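Local coordinates for protein hybrid kinase (Caulobacter vibrioides, PDB 6QRL) that probably transfers phosphate from ATP to a protein histidine as a sensor kinase, and binds cyclic di-GMP through its pseudo-receiver domain, at residues P3-V9 with L106-L111. Residues are numbered along the deposited sequence; the frame is centred on the assembly and turned at random.
With C2E (9,9'-[(2R,3R,3aS,5S,7aR,9R,10R,10aS,12S,14aR)-3,5,10,12-tetrahydroxy-5,12-dioxidooctahydro-2H,7H-difuro[3,2-d:3',2'-j][1,3,7,9,2,8]tetraoxadiphosphacyclododecine-2,9-diyl]bis(2-amino-1,9-dihydro-6H-purin-6-one)), chain C.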
loop_
_atom_site.group_PDB
_atom_site.type_symbol
_atom_site.label_atom_id
_atom_site.label_comp_id
_atom_site.label_asym_id
_atom_site.label_seq_id
_atom_site.Cartn_x
_atom_site.Cartn_y
_atom_site.Cartn_z
ATOM N N PRO A 3 -7.144 10.772 -12.345
ATOM C CA PRO A 3 -6.546 9.542 -12.871
ATOM C C PRO A 3 -6.879 8.288 -12.047
ATOM O O PRO A 3 -6.695 7.219 -12.550
ATOM C CB PRO A 3 -5.039 9.854 -12.851
ATOM C CG PRO A 3 -4.880 10.877 -11.719
ATOM C CD PRO A 3 -6.135 11.717 -11.828
ATOM N N LEU A 4 -7.363 8.441 -10.809
ATOM C CA LEU A 4 -7.760 7.289 -9.948
ATOM C C LEU A 4 -9.288 7.141 -9.890
ATOM O O LEU A 4 -9.768 6.411 -8.974
ATOM C CB LEU A 4 -7.199 7.480 -8.534
ATOM C CG LEU A 4 -5.681 7.400 -8.381
ATOM C CD1 LEU A 4 -5.300 7.395 -6.902
ATOM C CD2 LEU A 4 -5.108 6.188 -9.108
ATOM N N GLU A 5 -10.046 7.781 -10.785
ATOM C CA GLU A 5 -11.531 7.611 -10.800
ATOM C C GLU A 5 -11.871 6.106 -10.794
ATOM O O GLU A 5 -11.384 5.383 -11.648
ATOM C CB GLU A 5 -12.171 8.376 -11.967
ATOM C CG GLU A 5 -13.690 8.207 -12.086
ATOM C CD GLU A 5 -14.577 8.649 -10.921
ATOM O OE1 GLU A 5 -14.059 9.247 -9.930
ATOM O OE2 GLU A 5 -15.817 8.401 -11.000
ATOM N N GLY A 6 -12.670 5.663 -9.823
ATOM C CA GLY A 6 -13.205 4.292 -9.749
ATOM C C GLY A 6 -12.183 3.320 -9.177
ATOM O O GLY A 6 -12.385 2.095 -9.379
ATOM N N ARG A 7 -11.088 3.816 -8.574
ATOM C CA ARG A 7 -10.064 2.934 -7.960
ATOM C C ARG A 7 -10.158 3.005 -6.433
ATOM O O ARG A 7 -10.363 4.116 -5.897
ATOM C CB ARG A 7 -8.685 3.272 -8.523
ATOM C CG ARG A 7 -8.509 2.746 -9.946
ATOM C CD ARG A 7 -7.842 3.715 -10.894
ATOM N NE ARG A 7 -7.873 3.320 -12.311
ATOM C CZ ARG A 7 -7.299 2.229 -12.834
ATOM N NH1 ARG A 7 -6.634 1.373 -12.071
ATOM N NH2 ARG A 7 -7.390 1.992 -14.133
ATOM N N ASN A 8 -10.023 1.852 -5.780
ATOM C CA ASN A 8 -9.991 1.720 -4.304
ATOM C C ASN A 8 -8.539 1.596 -3.836
ATOM O O ASN A 8 -7.783 0.809 -4.414
ATOM C CB ASN A 8 -10.864 0.552 -3.859
ATOM C CG ASN A 8 -12.320 0.764 -4.194
ATOM O OD1 ASN A 8 -12.879 1.840 -3.948
ATOM N ND2 ASN A 8 -12.943 -0.272 -4.731
ATOM N N VAL A 9 -8.161 2.383 -2.831
ATOM C CA VAL A 9 -6.775 2.390 -2.277
ATOM C C VAL A 9 -6.878 2.439 -0.756
ATOM O O VAL A 9 -7.485 3.414 -0.246
ATOM C CB VAL A 9 -5.952 3.581 -2.795
ATOM C CG1 VAL A 9 -4.502 3.446 -2.361
ATOM C CG2 VAL A 9 -6.081 3.785 -4.305
ATOM N N LEU A 106 2.283 8.515 -6.216
ATOM C CA LEU A 106 1.231 7.658 -5.614
ATOM C C LEU A 106 0.346 7.121 -6.748
ATOM O O LEU A 106 0.148 5.894 -6.828
ATOM C CB LEU A 106 0.430 8.469 -4.589
ATOM C CG LEU A 106 -0.658 7.683 -3.848
ATOM C CD1 LEU A 106 -0.964 8.329 -2.494
ATOM C CD2 LEU A 106 -1.920 7.584 -4.699
ATOM N N VAL A 107 -0.118 8.011 -7.622
ATOM C CA VAL A 107 -0.991 7.649 -8.775
ATOM C C VAL A 107 -0.296 6.596 -9.656
ATOM O O VAL A 107 -0.921 5.581 -9.974
ATOM C CB VAL A 107 -1.369 8.915 -9.570
ATOM C CG1 VAL A 107 -2.004 8.573 -10.903
ATOM C CG2 VAL A 107 -2.284 9.816 -8.737
ATOM N N ALA A 108 0.949 6.823 -10.071
ATOM C CA ALA A 108 1.697 5.892 -10.942
ATOM C C ALA A 108 1.820 4.529 -10.248
ATOM O O ALA A 108 1.530 3.542 -10.909
ATOM C CB ALA A 108 3.047 6.469 -11.303
ATOM N N GLN A 109 2.176 4.445 -8.953
ATOM C CA GLN A 109 2.401 3.117 -8.313
ATOM C C GLN A 109 1.065 2.384 -8.084
ATOM O O GLN A 109 1.053 1.151 -8.151
ATOM C CB GLN A 109 3.206 3.253 -7.031
ATOM C CG GLN A 109 4.660 3.638 -7.280
ATOM C CD GLN A 109 5.390 2.673 -8.181
ATOM O OE1 GLN A 109 5.320 1.457 -7.986
ATOM N NE2 GLN A 109 6.088 3.213 -9.178
ATOM N N VAL A 110 -0.029 3.105 -7.858
ATOM C CA VAL A 110 -1.375 2.486 -7.729
ATOM C C VAL A 110 -1.827 1.969 -9.101
ATOM O O VAL A 110 -2.300 0.810 -9.159
ATOM C CB VAL A 110 -2.369 3.486 -7.117
ATOM C CG1 VAL A 110 -3.783 2.941 -7.180
ATOM C CG2 VAL A 110 -1.972 3.833 -5.674
ATOM N N LEU A 111 -1.672 2.767 -10.164
ATOM C CA LEU A 111 -2.106 2.346 -11.533
ATOM C C LEU A 111 -1.320 1.118 -12.007
ATOM O O LEU A 111 -1.935 0.292 -12.695
ATOM C CB LEU A 111 -1.941 3.490 -12.538
ATOM C CG LEU A 111 -2.897 4.663 -12.337
ATOM C CD1 LEU A 111 -2.844 5.621 -13.530
ATOM C CD2 LEU A 111 -4.336 4.193 -12.109
HETATM P P1 C2E C . 14.109 7.068 -7.202
HETATM O O2P C2E C . 13.267 6.661 -6.015
HETATM O O1P C2E C . 15.478 6.483 -7.376
HETATM O "O5'" C2E C . 13.278 6.589 -8.485
HETATM C "C5'" C2E C . 13.926 6.600 -9.758
HETATM C "C4'" C2E C . 12.935 6.102 -10.767
HETATM O "O4'" C2E C . 12.663 4.708 -10.528
HETATM C "C3'" C2E C . 11.567 6.761 -10.696
HETATM O "O3'" C2E C . 11.683 8.002 -11.413
HETATM C "C2'" C2E C . 10.649 5.689 -11.324
HETATM O "O2'" C2E C . 10.338 5.981 -12.670
HETATM C "C1'" C2E C . 11.454 4.390 -11.184
HETATM N N9 C2E C . 10.837 3.335 -10.380
HETATM C C8 C2E C . 10.984 1.985 -10.593
HETATM N N7 C2E C . 10.393 1.254 -9.678
HETATM C C5 C2E C . 9.842 2.173 -8.796
HETATM C C6 C2E C . 9.089 1.966 -7.617
HETATM O O6 C2E C . 8.784 0.901 -7.077
HETATM N N1 C2E C . 8.733 3.171 -7.014
HETATM C C2 C2E C . 9.040 4.424 -7.490
HETATM N N2 C2E C . 8.607 5.464 -6.758
HETATM N N3 C2E C . 9.749 4.628 -8.603
HETATM C C4 C2E C . 10.115 3.464 -9.206
HETATM P P11 C2E C . 10.807 9.225 -10.857
HETATM O O21 C2E C . 9.454 8.649 -10.563
HETATM O O11 C2E C . 10.930 10.365 -11.826
HETATM O O5A C2E C . 11.539 9.677 -9.505
HETATM C C5A C2E C . 12.782 10.440 -9.533
HETATM C C4A C2E C . 13.227 10.706 -8.116
HETATM O O4A C2E C . 12.356 11.696 -7.515
HETATM C C3A C2E C . 13.159 9.522 -7.155
HETATM O O3A C2E C . 14.297 8.670 -7.352
HETATM C C2A C2E C . 13.105 10.234 -5.806
HETATM O O2A C2E C . 14.301 10.757 -5.286
HETATM C C1A C2E C . 12.211 11.431 -6.130
HETATM N N91 C2E C . 10.821 11.128 -5.848
HETATM C C81 C2E C . 9.971 10.470 -6.701
HETATM N N71 C2E C . 8.783 10.257 -6.188
HETATM C C51 C2E C . 8.868 10.806 -4.916
HETATM C C61 C2E C . 7.881 10.881 -3.909
HETATM O O61 C2E C . 6.741 10.394 -3.926
HETATM N N11 C2E C . 8.370 11.538 -2.776
HETATM C C21 C2E C . 9.634 12.063 -2.638
HETATM N N21 C2E C . 9.883 12.679 -1.471
HETATM N N31 C2E C . 10.576 11.972 -3.573
HETATM C C41 C2E C . 10.121 11.350 -4.688
HETATM O O HOH W 1 -5.521 1.018 -9.498
#
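Leu4 reaches into the apolar side of helix 103-111 with both of its branches: CD2 lies 3.7 Å from CD2 of Leu111 and also meets CG1 of Val110, while CD1 turns to CD2 of Leu106. Setting CG opposite the carbonyl carbon (chi1 -68°) carries this fork across to the helix. Beside it, the ring of Pro3 crosses Val107 nearly at right angles, its CG 3.8 Å from Val107 CG1. From the start of strand 8-12, Val9 comes tip to tip with Val110, Val9 CG2 lying 3.8 Å from Val110 CG1. At the exposed margin, CD2 of Leu111 packs over one face of the Arg7 guanidinium, 3.4 Å above its plane and offset from its centre. Polar chemistry enters at that group's edge, where an in-plane water accepts from Arg7 NH1 at 2.8 Å and donates to Val110 O at 3.2 Å.

Behind this first shell, a type II turn from Leu4 to Arg7, closed by Arg7 N to Leu4 O at 2.9 Å, leads into the strand. Leu53 of strand 51-55 touches Val9, Leu106 and Val110, extending the contact into the receiver-like core. Gln109 takes no part; it lines the cyclic di-GMP pocket, NE2 near N1 of a guanine. With no direct hydrogen bond across, apolar side chains mainly hold the helix against the turn and the strand's start, the water adding a marginal polar bridge.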